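PDB 5I4A: protein argonaute from Marinitoga piezophila, which uses short 5'-hydroxyl RNA guides to bind complementary nucleic acid and cut the target, and may defend its host against invading mobile genetic elements. Local coordinates for residues F300-S303 / Q307-E310; K316-N321 / E408-F413; S349-N354 / T363-Q368. All coordinates share one frame; numbering follows the deposited sequence.

Interaction 1. Residues F300-S303 / Q307-E310; sequences FFFS and QFFE
The ring of Phe302 lies under the edge of Phe308, whose CD1 stands 3.5 Å above the plane, out toward the rim at CZ. This is a T-shaped pair: the centroids are 5.1 Å apart, the planes make 86°, and Phe308 supplies the edge while Phe302 supplies the face. CB of Phe308 joins from the same side as a CH-pi donor, 4.2 Å from the Phe302 centroid and close to the ring normal. With chi1 at 170°, CG of Phe308 is trans to its backbone N, and this swings the ring over its neighbour from the helix. Leu315 of helix 312-320 packs on both side chains.

The edge of the Phe302 ring meets a polar group. Gln307 OE1 sits near the ring plane, 3.5 Å from Phe302 CD2, with its amide turned 73° from the ring. The same oxygen takes the backbone N-H of Ser303 at 2.9 Å, in a fairly straight bond whose donor stands well out of the carbonyl plane. The extended Gln307 chain thus carries its amide back to the end of strand 295-302. NE2 of Gln307 donates to Leu378 O and Asp380 OD1, which is consistent with the amide orientation modelled. Ser303 OG is 3.2 Å from Gln307 NE2, but the angle is poor for a bond; the Ser303 hydroxyl is hydrogen-bonded to Asp380 OD2.

A short connection of the Mid domain runs here from strand 295-302 into helix 305-310. The aromatic pair and a buried amide lie next to each other, both at the Phe302 ring, and the amide has both ends engaged by hydrogen bonds, so the cost of burying it is probably largely repaid.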
loop_
_atom_site.group_PDB
_atom_site.type_symbol
_atom_site.label_atom_id
_atom_site.label_comp_id
_atom_site.label_asym_id
_atom_site.label_seq_id
_atom_site.Cartn_x
_atom_site.Cartn_y
_atom_site.Cartn_z
ATOM N N PHE A 300 -5.788 -33.246 -7.695
ATOM C CA PHE A 300 -4.509 -33.022 -7.034
ATOM C C PHE A 300 -3.365 -33.020 -8.042
ATOM O O PHE A 300 -3.346 -33.829 -8.978
ATOM C CB PHE A 300 -4.234 -34.098 -5.968
ATOM C CG PHE A 300 -5.249 -34.142 -4.860
ATOM C CD1 PHE A 300 -6.388 -34.922 -4.975
ATOM C CD2 PHE A 300 -5.052 -33.417 -3.694
ATOM C CE1 PHE A 300 -7.317 -34.968 -3.950
ATOM C CE2 PHE A 300 -5.979 -33.459 -2.671
ATOM C CZ PHE A 300 -7.111 -34.235 -2.799
ATOM N N PHE A 301 -2.404 -32.121 -7.834
ATOM C CA PHE A 301 -1.178 -32.074 -8.625
ATOM C C PHE A 301 0.016 -32.130 -7.684
ATOM O O PHE A 301 0.139 -31.297 -6.780
ATOM C CB PHE A 301 -1.113 -30.812 -9.491
ATOM C CG PHE A 301 -2.051 -30.830 -10.666
ATOM C CD1 PHE A 301 -3.349 -30.366 -10.539
ATOM C CD2 PHE A 301 -1.631 -31.312 -11.895
ATOM C CE1 PHE A 301 -4.215 -30.383 -11.622
ATOM C CE2 PHE A 301 -2.491 -31.332 -12.976
ATOM C CZ PHE A 301 -3.783 -30.870 -12.840
ATOM N N PHE A 302 0.895 -33.102 -7.902
ATOM C CA PHE A 302 2.096 -33.264 -7.100
ATOM C C PHE A 302 3.326 -33.029 -7.968
ATOM O O PHE A 302 3.317 -33.300 -9.172
ATOM C CB PHE A 302 2.163 -34.657 -6.468
ATOM C CG PHE A 302 0.980 -34.984 -5.601
ATOM C CD1 PHE A 302 -0.162 -35.546 -6.147
ATOM C CD2 PHE A 302 1.013 -34.745 -4.239
ATOM C CE1 PHE A 302 -1.246 -35.850 -5.356
ATOM C CE2 PHE A 302 -0.070 -35.049 -3.443
ATOM C CZ PHE A 302 -1.201 -35.601 -4.004
ATOM N N SER A 303 4.392 -32.523 -7.344
ATOM C CA SER A 303 5.613 -32.245 -8.089
ATOM C C SER A 303 6.392 -33.514 -8.416
ATOM O O SER A 303 7.267 -33.479 -9.289
ATOM C CB SER A 303 6.494 -31.271 -7.306
ATOM O OG SER A 303 6.931 -31.841 -6.086
ATOM N N GLN A 307 7.117 -36.627 -3.546
ATOM C CA GLN A 307 6.359 -35.659 -2.760
ATOM C C GLN A 307 5.025 -36.241 -2.312
ATOM O O GLN A 307 4.587 -36.007 -1.179
ATOM C CB GLN A 307 6.138 -34.382 -3.567
ATOM C CG GLN A 307 5.386 -33.307 -2.804
ATOM C CD GLN A 307 4.713 -32.316 -3.723
ATOM O OE1 GLN A 307 3.866 -32.684 -4.533
ATOM N NE2 GLN A 307 5.083 -31.048 -3.600
ATOM N N PHE A 308 4.365 -37.004 -3.189
ATOM C CA PHE A 308 3.118 -37.661 -2.809
ATOM C C PHE A 308 3.326 -38.563 -1.601
ATOM O O PHE A 308 2.565 -38.505 -0.627
ATOM C CB PHE A 308 2.561 -38.466 -3.984
ATOM C CG PHE A 308 1.408 -39.357 -3.610
ATOM C CD1 PHE A 308 0.112 -38.869 -3.608
ATOM C CD2 PHE A 308 1.622 -40.681 -3.249
ATOM C CE1 PHE A 308 -0.950 -39.682 -3.257
ATOM C CE2 PHE A 308 0.565 -41.497 -2.895
ATOM C CZ PHE A 308 -0.724 -40.998 -2.900
ATOM N N PHE A 309 4.354 -39.412 -1.648
ATOM C CA PHE A 309 4.585 -40.340 -0.547
ATOM C C PHE A 309 5.010 -39.612 0.723
ATOM O O PHE A 309 4.714 -40.079 1.829
ATOM C CB PHE A 309 5.622 -41.387 -0.956
ATOM C CG PHE A 309 5.114 -42.374 -1.971
ATOM C CD1 PHE A 309 4.089 -43.250 -1.650
ATOM C CD2 PHE A 309 5.659 -42.430 -3.242
ATOM C CE1 PHE A 309 3.616 -44.160 -2.578
ATOM C CE2 PHE A 309 5.193 -43.338 -4.176
ATOM C CZ PHE A 309 4.170 -44.204 -3.844
ATOM N N GLU A 310 5.679 -38.464 0.588
ATOM C CA GLU A 310 6.050 -37.679 1.762
ATOM C C GLU A 310 4.828 -37.203 2.536
ATOM O O GLU A 310 4.896 -37.029 3.758
ATOM C CB GLU A 310 6.899 -36.476 1.350
ATOM C CG GLU A 310 8.260 -36.812 0.771
ATOM C CD GLU A 310 9.009 -35.572 0.318
ATOM O OE1 GLU A 310 8.501 -34.454 0.550
ATOM O OE2 GLU A 310 10.101 -35.711 -0.272
#

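Interaction 2. Residues K316-N321 / E408-F413. With nucleotides of chain B.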
loop_
_atom_site.group_PDB
_atom_site.type_symbol
_atom_site.label_atom_id
_atom_site.label_comp_id
_atom_site.label_asym_id
_atom_site.label_seq_id
_atom_site.Cartn_x
_atom_site.Cartn_y
_atom_site.Cartn_z
ATOM N N LYS A 316 -4.238 -39.013 3.479
ATOM C CA LYS A 316 -5.241 -39.958 3.957
ATOM C C LYS A 316 -6.063 -39.357 5.089
ATOM O O LYS A 316 -7.296 -39.438 5.083
ATOM C CB LYS A 316 -4.572 -41.252 4.417
ATOM C CG LYS A 316 -3.985 -42.091 3.302
ATOM C CD LYS A 316 -3.554 -43.445 3.835
ATOM C CE LYS A 316 -3.273 -44.424 2.712
ATOM N NZ LYS A 316 -3.311 -45.822 3.212
ATOM N N GLU A 317 -5.392 -38.752 6.075
ATOM C CA GLU A 317 -6.104 -38.153 7.201
ATOM C C GLU A 317 -7.066 -37.067 6.733
ATOM O O GLU A 317 -8.146 -36.897 7.307
ATOM C CB GLU A 317 -5.109 -37.569 8.207
ATOM C CG GLU A 317 -4.289 -38.608 8.949
ATOM C CD GLU A 317 -3.245 -37.983 9.856
ATOM O OE1 GLU A 317 -2.972 -36.776 9.700
ATOM O OE2 GLU A 317 -2.701 -38.698 10.726
ATOM N N LEU A 318 -6.696 -36.321 5.690
ATOM C CA LEU A 318 -7.528 -35.211 5.250
ATOM C C LEU A 318 -8.646 -35.664 4.320
ATOM O O LEU A 318 -9.782 -35.187 4.435
ATOM C CB LEU A 318 -6.662 -34.154 4.559
ATOM C CG LEU A 318 -5.923 -33.187 5.491
ATOM C CD1 LEU A 318 -4.947 -32.336 4.706
ATOM C CD2 LEU A 318 -6.925 -32.312 6.228
ATOM N N PHE A 319 -8.354 -36.578 3.393
ATOM C CA PHE A 319 -9.271 -36.855 2.299
ATOM C C PHE A 319 -9.787 -38.287 2.237
ATOM O O PHE A 319 -10.784 -38.528 1.545
ATOM C CB PHE A 319 -8.603 -36.499 0.964
ATOM C CG PHE A 319 -8.051 -35.105 0.928
ATOM C CD1 PHE A 319 -8.899 -34.013 0.903
ATOM C CD2 PHE A 319 -6.685 -34.884 0.942
ATOM C CE1 PHE A 319 -8.396 -32.721 0.874
ATOM C CE2 PHE A 319 -6.174 -33.598 0.916
ATOM C CZ PHE A 319 -7.033 -32.515 0.883
ATOM N N HIS A 320 -9.160 -39.236 2.933
ATOM C CA HIS A 320 -9.717 -40.580 3.019
ATOM C C HIS A 320 -10.681 -40.742 4.182
ATOM O O HIS A 320 -11.542 -41.627 4.138
ATOM C CB HIS A 320 -8.598 -41.620 3.130
ATOM C CG HIS A 320 -7.975 -41.979 1.817
ATOM N ND1 HIS A 320 -7.245 -43.133 1.629
ATOM C CD2 HIS A 320 -7.979 -41.337 0.626
ATOM C CE1 HIS A 320 -6.823 -43.184 0.378
ATOM N NE2 HIS A 320 -7.255 -42.106 -0.252
ATOM N N ASN A 321 -10.548 -39.915 5.215
ATOM C CA ASN A 321 -11.542 -39.815 6.279
ATOM C C ASN A 321 -12.592 -38.806 5.833
ATOM O O ASN A 321 -12.345 -37.596 5.846
ATOM C CB ASN A 321 -10.883 -39.397 7.592
ATOM C CG ASN A 321 -11.888 -39.070 8.690
ATOM O OD1 ASN A 321 -13.065 -39.430 8.607
ATOM N ND2 ASN A 321 -11.423 -38.389 9.730
ATOM N N GLU A 408 1.554 -31.166 5.630
ATOM C CA GLU A 408 2.188 -32.168 6.479
ATOM C C GLU A 408 1.743 -32.035 7.933
ATOM O O GLU A 408 1.535 -33.045 8.616
ATOM C CB GLU A 408 3.708 -32.060 6.373
ATOM C CG GLU A 408 4.306 -32.745 5.153
ATOM C CD GLU A 408 5.778 -32.422 4.981
ATOM O OE1 GLU A 408 6.246 -31.440 5.594
ATOM O OE2 GLU A 408 6.469 -33.152 4.238
ATOM N N ASP A 409 1.586 -30.804 8.426
ATOM C CA ASP A 409 1.312 -30.585 9.843
ATOM C C ASP A 409 -0.165 -30.402 10.163
ATOM O O ASP A 409 -0.563 -30.634 11.310
ATOM C CB ASP A 409 2.103 -29.375 10.355
ATOM C CG ASP A 409 3.542 -29.723 10.703
ATOM O OD1 ASP A 409 4.410 -29.646 9.807
ATOM O OD2 ASP A 409 3.805 -30.079 11.872
ATOM N N ILE A 410 -0.976 -29.989 9.190
ATOM C CA ILE A 410 -2.432 -29.971 9.311
ATOM C C ILE A 410 -2.873 -29.138 10.510
ATOM O O ILE A 410 -3.367 -29.674 11.509
ATOM C CB ILE A 410 -2.993 -31.406 9.400
ATOM C CG1 ILE A 410 -2.357 -32.299 8.336
ATOM C CG2 ILE A 410 -4.506 -31.423 9.214
ATOM C CD1 ILE A 410 -2.957 -33.691 8.275
ATOM N N LYS A 411 -2.695 -27.824 10.425
ATOM C CA LYS A 411 -3.294 -26.928 11.408
ATOM C C LYS A 411 -4.721 -26.620 10.975
ATOM O O LYS A 411 -4.926 -26.130 9.858
ATOM C CB LYS A 411 -2.483 -25.647 11.546
ATOM C CG LYS A 411 -1.035 -25.884 11.945
ATOM C CD LYS A 411 -0.274 -24.582 12.115
ATOM C CE LYS A 411 1.186 -24.844 12.447
ATOM N NZ LYS A 411 1.968 -23.584 12.558
ATOM N N PRO A 412 -5.729 -26.909 11.805
ATOM C CA PRO A 412 -7.124 -26.798 11.340
ATOM C C PRO A 412 -7.495 -25.441 10.761
ATOM O O PRO A 412 -8.193 -25.397 9.741
ATOM C CB PRO A 412 -7.940 -27.122 12.603
ATOM C CG PRO A 412 -6.953 -27.126 13.747
ATOM C CD PRO A 412 -5.639 -27.490 13.152
ATOM N N PHE A 413 -7.051 -24.334 11.366
ATOM C CA PHE A 413 -7.436 -23.028 10.841
ATOM C C PHE A 413 -6.890 -22.808 9.436
ATOM O O PHE A 413 -7.489 -22.069 8.645
ATOM C CB PHE A 413 -6.980 -21.909 11.786
ATOM C CG PHE A 413 -5.498 -21.635 11.756
ATOM C CD1 PHE A 413 -4.625 -22.384 12.525
ATOM C CD2 PHE A 413 -4.984 -20.605 10.980
ATOM C CE1 PHE A 413 -3.266 -22.129 12.509
ATOM C CE2 PHE A 413 -3.625 -20.344 10.959
ATOM C CZ PHE A 413 -2.765 -21.108 11.726
ATOM P P A B 2 0.256 -21.597 1.302
ATOM O OP1 A B 2 1.078 -20.673 2.117
ATOM O OP2 A B 2 0.315 -23.057 1.556
ATOM O "O5'" A B 2 -1.256 -21.121 1.459
ATOM C "C5'" A B 2 -2.308 -21.730 0.725
ATOM C "C4'" A B 2 -3.646 -21.288 1.252
ATOM O "O4'" A B 2 -3.849 -21.859 2.572
ATOM C "C3'" A B 2 -3.792 -19.789 1.465
ATOM O "O3'" A B 2 -4.142 -19.088 0.285
ATOM C "C2'" A B 2 -4.834 -19.707 2.572
ATOM O "O2'" A B 2 -6.139 -19.925 2.059
ATOM C "C1'" A B 2 -4.442 -20.908 3.427
ATOM N N9 A B 2 -3.445 -20.543 4.450
ATOM C C8 A B 2 -2.106 -20.841 4.457
ATOM N N7 A B 2 -1.462 -20.382 5.504
ATOM C C5 A B 2 -2.451 -19.732 6.234
ATOM C C6 A B 2 -2.424 -19.031 7.452
ATOM N N6 A B 2 -1.317 -18.858 8.183
ATOM N N1 A B 2 -3.585 -18.503 7.897
ATOM C C2 A B 2 -4.693 -18.676 7.167
ATOM N N3 A B 2 -4.837 -19.315 6.008
ATOM C C4 A B 2 -3.670 -19.825 5.595
#
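The carboxylate of Glu317 turns one oxygen, OE1, to the end of Ile410, 3.4 Å from CD1, while its other oxygen, OE2, is held in a salt bridge by Lys313 one turn back in the same helix. The Phe319 ring carries Leu318 CB over one face, 3.6 Å above the plane and offset toward the rim, and makes an edge-to-face pair with Phe326. On the far side of 408-413, the Phe413 ring brings its edge to the guide RNA: CE2 lies 3.6 Å from N1 of nucleotide A2 of chain B.

The apolar part of the contact is a meeting of branched ends. Leu318 and Ile410 point at each other tip to tip, CD2 of Leu318 lying 3.9 Å from CG2 of Ile410. Of the residues in 316-321, CG2 meets Leu318, and CD1 meets both Leu318, at CG, and Glu317. Ile410 holds CG1 trans to its carbonyl carbon (chi1 -46°) and CD1 extended beyond it (chi2 -174°), which carries that methyl to its two partners. Ile415 packs on both Leu318 and Ile410 from helix 412-424, and Val325 touches Leu318.

Backbone shape brings these side chains together. Ile410 is the first residue past helix 404-409 and turns the chain with a positive phi of 57°; Lys411 then takes the N-cap position of the next helix. Across the contact, helix 312-320 has a wider, pi-type turn at 316-320, in which Lys316 O accepts from His320 N at 2.9 Å and from Asn321 N at 3.3 Å.

The link between helices 404-409 and 412-424 thus packs against helix 312-320, within the Rossmann-like Mid domain that in Argonautes receives the 5' end of the guide.

Interaction 3. Residues S349-N354 / T363-Q368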
loop_
_atom_site.group_PDB
_atom_site.type_symbol
_atom_site.label_atom_id
_atom_site.label_comp_id
_atom_site.label_asym_id
_atom_site.label_seq_id
_atom_site.Cartn_x
_atom_site.Cartn_y
_atom_site.Cartn_z
ATOM N N SER A 349 -7.322 -39.582 -8.945
ATOM C CA SER A 349 -7.595 -38.154 -8.880
ATOM C C SER A 349 -6.318 -37.341 -8.710
ATOM O O SER A 349 -6.389 -36.138 -8.445
ATOM C CB SER A 349 -8.565 -37.850 -7.734
ATOM O OG SER A 349 -7.908 -37.859 -6.479
ATOM N N ALA A 350 -5.156 -37.975 -8.855
ATOM C CA ALA A 350 -3.869 -37.348 -8.598
ATOM C C ALA A 350 -3.032 -37.338 -9.868
ATOM O O ALA A 350 -3.031 -38.308 -10.633
ATOM C CB ALA A 350 -3.118 -38.075 -7.478
ATOM N N PHE A 351 -2.321 -36.235 -10.086
ATOM C CA PHE A 351 -1.554 -36.035 -11.303
ATOM C C PHE A 351 -0.247 -35.346 -10.946
ATOM O O PHE A 351 -0.081 -34.805 -9.852
ATOM C CB PHE A 351 -2.344 -35.214 -12.331
ATOM C CG PHE A 351 -3.733 -35.728 -12.566
ATOM C CD1 PHE A 351 -4.783 -35.306 -11.768
ATOM C CD2 PHE A 351 -3.987 -36.648 -13.569
ATOM C CE1 PHE A 351 -6.060 -35.785 -11.970
ATOM C CE2 PHE A 351 -5.265 -37.130 -13.779
ATOM C CZ PHE A 351 -6.302 -36.699 -12.976
ATOM N N LEU A 352 0.690 -35.370 -11.884
ATOM C CA LEU A 352 1.991 -34.756 -11.688
ATOM C C LEU A 352 2.089 -33.457 -12.475
ATOM O O LEU A 352 1.412 -33.267 -13.489
ATOM C CB LEU A 352 3.116 -35.704 -12.117
ATOM C CG LEU A 352 3.319 -36.978 -11.294
ATOM C CD1 LEU A 352 4.433 -37.822 -11.889
ATOM C CD2 LEU A 352 3.614 -36.645 -9.838
ATOM N N TYR A 353 2.921 -32.548 -11.978
ATOM C CA TYR A 353 3.336 -31.388 -12.745
ATOM C C TYR A 353 4.851 -31.303 -12.690
ATOM O O TYR A 353 5.490 -31.835 -11.780
ATOM C CB TYR A 353 2.695 -30.084 -12.239
ATOM C CG TYR A 353 3.208 -29.582 -10.905
ATOM C CD1 TYR A 353 2.642 -30.011 -9.714
ATOM C CD2 TYR A 353 4.244 -28.659 -10.842
ATOM C CE1 TYR A 353 3.100 -29.548 -8.497
ATOM C CE2 TYR A 353 4.708 -28.190 -9.630
ATOM C CZ TYR A 353 4.133 -28.638 -8.460
ATOM O OH TYR A 353 4.591 -28.171 -7.248
ATOM N N ASN A 354 5.418 -30.650 -13.690
ATOM C CA ASN A 354 6.861 -30.479 -13.755
ATOM C C ASN A 354 7.247 -29.291 -12.885
ATOM O O ASN A 354 6.980 -28.145 -13.258
ATOM C CB ASN A 354 7.302 -30.280 -15.209
ATOM C CG ASN A 354 8.809 -30.206 -15.368
ATOM O OD1 ASN A 354 9.499 -29.541 -14.597
ATOM N ND2 ASN A 354 9.327 -30.886 -16.383
ATOM N N THR A 363 -4.128 -33.676 -21.098
ATOM C CA THR A 363 -4.694 -34.997 -21.322
ATOM C C THR A 363 -6.162 -34.845 -21.685
ATOM O O THR A 363 -6.751 -33.772 -21.537
ATOM C CB THR A 363 -4.553 -35.901 -20.090
ATOM O OG1 THR A 363 -5.468 -35.472 -19.075
ATOM C CG2 THR A 363 -3.140 -35.844 -19.540
ATOM N N GLU A 364 -6.756 -35.937 -22.169
ATOM C CA GLU A 364 -8.188 -35.925 -22.447
ATOM C C GLU A 364 -8.976 -35.583 -21.193
ATOM O O GLU A 364 -9.848 -34.708 -21.215
ATOM C CB GLU A 364 -8.630 -37.276 -23.008
ATOM C CG GLU A 364 -10.124 -37.359 -23.291
ATOM C CD GLU A 364 -10.546 -38.722 -23.804
ATOM O OE1 GLU A 364 -11.729 -39.087 -23.630
ATOM O OE2 GLU A 364 -9.694 -39.432 -24.378
ATOM N N PHE A 365 -8.664 -36.252 -20.080
ATOM C CA PHE A 365 -9.395 -36.028 -18.836
ATOM C C PHE A 365 -9.281 -34.581 -18.374
ATOM O O PHE A 365 -10.284 -33.946 -18.027
ATOM C CB PHE A 365 -8.880 -36.968 -17.747
ATOM C CG PHE A 365 -9.407 -36.646 -16.379
ATOM C CD1 PHE A 365 -10.664 -37.075 -15.993
ATOM C CD2 PHE A 365 -8.654 -35.901 -15.486
ATOM C CE1 PHE A 365 -11.159 -36.778 -14.737
ATOM C CE2 PHE A 365 -9.149 -35.594 -14.231
ATOM C CZ PHE A 365 -10.400 -36.037 -13.856
ATOM N N ILE A 366 -8.058 -34.050 -18.341
ATOM C CA ILE A 366 -7.861 -32.671 -17.903
ATOM C C ILE A 366 -8.553 -31.706 -18.854
ATOM O O ILE A 366 -9.209 -30.747 -18.424
ATOM C CB ILE A 366 -6.356 -32.366 -17.778
ATOM C CG1 ILE A 366 -5.735 -33.212 -16.663
ATOM C CG2 ILE A 366 -6.125 -30.881 -17.537
ATOM C CD1 ILE A 366 -4.221 -33.192 -16.653
ATOM N N ASN A 367 -8.435 -31.950 -20.161
ATOM C CA ASN A 367 -9.005 -31.029 -21.139
ATOM C C ASN A 367 -10.528 -31.019 -21.081
ATOM O O ASN A 367 -11.153 -29.969 -21.279
ATOM C CB ASN A 367 -8.517 -31.392 -22.541
ATOM C CG ASN A 367 -9.127 -30.518 -23.616
ATOM O OD1 ASN A 367 -8.615 -29.440 -23.921
ATOM N ND2 ASN A 367 -10.228 -30.979 -24.199
ATOM N N GLN A 368 -11.149 -32.169 -20.809
ATOM C CA GLN A 368 -12.605 -32.238 -20.763
ATOM C C GLN A 368 -13.186 -31.719 -19.456
ATOM O O GLN A 368 -14.414 -31.665 -19.328
ATOM C CB GLN A 368 -13.093 -33.674 -21.007
ATOM C CG GLN A 368 -12.581 -34.733 -20.030
ATOM C CD GLN A 368 -13.337 -34.775 -18.716
ATOM O OE1 GLN A 368 -14.516 -35.121 -18.674
ATOM N NE2 GLN A 368 -12.653 -34.428 -17.630
#
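Phe351 and Phe365 approach with their side chains crossing at about a right angle, yet their ring planes are only 21° apart. The rings are slid along each other so far that they barely overlap: the centroids stand 5.4 Å apart, and the meeting is made by the outer carbons. CZ of Phe351 comes to 3.3 Å from CE2 of Phe365 and 3.5 Å from CD2, so it sits against one C-C bond of the partner ring. CE1 and CE2 of Phe351 follow at longer range, the first to CE2 and the second to CD2 of Phe365.

Each ring arrives from a different kind of backbone. On strand 350-352, Phe351 CG lies trans to the carbonyl carbon (chi1 -50°); its CB points toward the helix, and the ring tip, CZ, makes the contact. On helix 364-367, Phe365 CG lies trans to the backbone N instead, which extends the ring out to meet it. The contact therefore lays a short helix beside a strand of the parallel sheet of the Mid domain, a strand-helix packing of the alpha/beta, Rossmann-like type. Phe351 also touches Ile299 of the adjoining strand, and Phe365 touches Asp343.

Ile366 adds little across the contact: its side chain sets out along the flank, although its end comes nearer to the strand. Its carbonyl is held by Asn396 ND2. The helix is fixed at its start by Thr363, whose OG1 serves as N-cap and accepts from Ile366 N at 3.0 Å in a nearly straight bond of 171°. The backbone oxygen of the same residue, Thr363 O, takes Asn367 N at 2.8 Å.

In the fold
All three contacts belong to the Mid domain, 296-427, and to its parallel sheet with the surrounding helices. Interactions 1 and 3 have centres about 13 Å apart and lie on neighbouring strands of the same sheet, 295-302 and 350-352: Phe302 N lies 2.8 Å from Phe351 O, probably hydrogen-bonded. Interactions 1 and 2 lie about 14 Å apart by centre; helices 305-310 and 312-320 are consecutive, and Phe300 CE2 comes to 3.6 Å from Phe319 CE2. Interactions 2 and 3 are about 23 Å apart by centre and do not touch. Along the chain interaction 1 closes first, and interaction 3 is nested within the loop closed by interaction 2. All are packing contacts of the guide-binding lobe's Mid domain.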